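Local atomic coordinates of iron-sulfur cluster assembly scaffold protein IscU (Streptococcus pyogenes, PDB entry 1SU0), a protein that probably serves as a scaffold on which the desulfurase IscS assembles iron-sulfur clusters, which are then handed on to other proteins. Residues E113-A116 with G117-K120. Sequence-based numbering, arbitrary orientation.
Sequences ELLA and GVAK
Val118 N donates to Leu115 O over 3.1 Å, and the bond is nearly straight, with 170° at the hydrogen. One residue further on the same step recurs as a weaker link, Ala119 N to Ala116 O at 3.4 Å. Between Leu114 and Gly117 a water takes the place of the direct bond: it donates a hydrogen bond to Leu114 O and accepts one from Gly117 N, bridging two backbone groups that stand 4.3 Å apart, Leu114 O to Gly117 N. With Ala116 N bonded back to Glu113 O and Lys120 N weakly to Gly117 O, the chain follows the i to i+3 pattern of 3-10 turns, opened at one step to admit the water. These turns belong to the connection between helix 84-97 and helix 122-139 in this NifU-type domain, and the second of those helices carries the zinc ligand Cys127. The side chain of Val118 is about 7 Å from that of Cys127 and about 10 Å from the zinc ion itself, close to the metal site but not a ligand.

The two methyls of Val118 both face the carbonyl oxygen that its own N-H uses: CG1 is 3.3 Å from Leu115 O and CG2 3.5 Å. CG1, placed anti to the carbonyl carbon of Val118 (chi1 -42°), also meets Leu115 CB at 4.0 Å, the one apolar side-chain contact between 113-116 and 117-120. Beyond this pair, buried Leu115 packs on Ser71 and Met74 of helix 66-79 and on Phe94 of helix 84-97, while Leu114 reaches Tyr10 and Val13 of helix 8-19.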
ATOM      1  N   GLU A 113       2.746  -0.461  -9.177  1.00 21.88           N
ATOM      2  CA  GLU A 113       2.849   0.382 -10.344  1.00 22.58           C
ATOM      3  C   GLU A 113       1.632   0.242 -11.258  1.00 22.67           C
ATOM      4  O   GLU A 113       1.334   1.139 -12.046  1.00 22.65           O
ATOM      5  CB  GLU A 113       4.130   0.051 -11.094  1.00 22.53           C
ATOM      6  CG  GLU A 113       4.482   1.081 -12.120  1.00 23.49           C
ATOM      7  CD  GLU A 113       5.699   0.701 -12.956  1.00 24.90           C
ATOM      8  OE1 GLU A 113       6.017   1.515 -13.850  1.00 24.30           O
ATOM      9  OE2 GLU A 113       6.306  -0.398 -12.751  1.00 24.78           O
ATOM     10  N   LEU A 114       0.936  -0.884 -11.128  1.00 22.87           N
ATOM     11  CA  LEU A 114      -0.279  -1.172 -11.870  1.00 23.01           C
ATOM     12  C   LEU A 114      -1.441  -0.296 -11.513  1.00 23.43           C
ATOM     13  O   LEU A 114      -2.449  -0.312 -12.213  1.00 24.29           O
ATOM     14  CB  LEU A 114      -0.682  -2.638 -11.654  1.00 23.11           C
ATOM     15  CG  LEU A 114       0.302  -3.680 -12.224  1.00 23.39           C
ATOM     16  CD1 LEU A 114      -0.288  -5.064 -12.116  1.00 23.16           C
ATOM     17  CD2 LEU A 114       0.701  -3.388 -13.662  1.00 22.60           C
ATOM     18  N   LEU A 115      -1.328   0.441 -10.415  1.00 23.67           N
ATOM     19  CA  LEU A 115      -2.387   1.330  -9.987  1.00 24.07           C
ATOM     20  C   LEU A 115      -2.191   2.745 -10.479  1.00 23.67           C
ATOM     21  O   LEU A 115      -2.895   3.641 -10.042  1.00 24.53           O
ATOM     22  CB  LEU A 115      -2.529   1.323  -8.453  1.00 24.48           C
ATOM     23  CG  LEU A 115      -2.883  -0.017  -7.813  1.00 24.72           C
ATOM     24  CD1 LEU A 115      -3.159   0.234  -6.345  1.00 25.68           C
ATOM     25  CD2 LEU A 115      -4.077  -0.689  -8.505  1.00 23.69           C
ATOM     26  N   ALA A 116      -1.273   2.952 -11.406  1.00 23.62           N
ATOM     27  CA  ALA A 116      -1.162   4.238 -12.074  1.00 24.03           C
ATOM     28  C   ALA A 116      -2.520   4.725 -12.616  1.00 24.87           C
ATOM     29  O   ALA A 116      -2.803   5.923 -12.633  1.00 25.26           O
ATOM     30  CB  ALA A 116      -0.153   4.167 -13.187  1.00 23.90           C
ATOM     31  N   GLY A 117      -3.375   3.796 -13.026  1.00 25.33           N
ATOM     32  CA  GLY A 117      -4.651   4.146 -13.602  1.00 25.68           C
ATOM     33  C   GLY A 117      -5.660   4.800 -12.674  1.00 25.76           C
ATOM     34  O   GLY A 117      -6.688   5.274 -13.135  1.00 25.94           O
ATOM     35  N   VAL A 118      -5.392   4.834 -11.373  1.00 26.07           N
ATOM     36  CA  VAL A 118      -6.378   5.379 -10.438  1.00 26.17           C
ATOM     37  C   VAL A 118      -6.350   6.906 -10.434  1.00 25.68           C
ATOM     38  O   VAL A 118      -7.288   7.538  -9.933  1.00 25.10           O
ATOM     39  CB  VAL A 118      -6.253   4.835  -8.982  1.00 26.12           C
ATOM     40  CG1 VAL A 118      -5.992   3.319  -8.961  1.00 28.18           C
ATOM     41  CG2 VAL A 118      -5.231   5.559  -8.236  1.00 26.01           C
ATOM     42  N   ALA A 119      -5.294   7.492 -11.006  1.00 25.07           N
ATOM     43  CA  ALA A 119      -5.244   8.944 -11.165  1.00 25.17           C
ATOM     44  C   ALA A 119      -6.420   9.444 -12.008  1.00 24.77           C
ATOM     45  O   ALA A 119      -6.806  10.604 -11.921  1.00 24.67           O
ATOM     46  CB  ALA A 119      -3.899   9.409 -11.753  1.00 24.78           C
ATOM     47  N   LYS A 120      -6.999   8.558 -12.804  1.00 24.97           N
ATOM     48  CA  LYS A 120      -8.190   8.898 -13.592  1.00 25.29           C
ATOM     49  C   LYS A 120      -9.518   8.784 -12.846  1.00 24.49           C
ATOM     50  O   LYS A 120     -10.535   9.220 -13.348  1.00 24.19           O
ATOM     51  CB  LYS A 120      -8.195   8.074 -14.873  1.00 25.55           C
ATOM     52  CG  LYS A 120      -6.954   8.430 -15.759  1.00 27.39           C
ATOM     53  CD  LYS A 120      -6.554   7.332 -16.749  1.00 29.02           C
ATOM     54  CE  LYS A 120      -7.759   6.761 -17.448  1.00 29.86           C
ATOM     55  NZ  LYS A 120      -8.487   5.891 -16.498  1.00 32.51           N
TER
HETATM   56  O   HOH W   1      -3.140   1.260 -13.993  1.00 57.41           O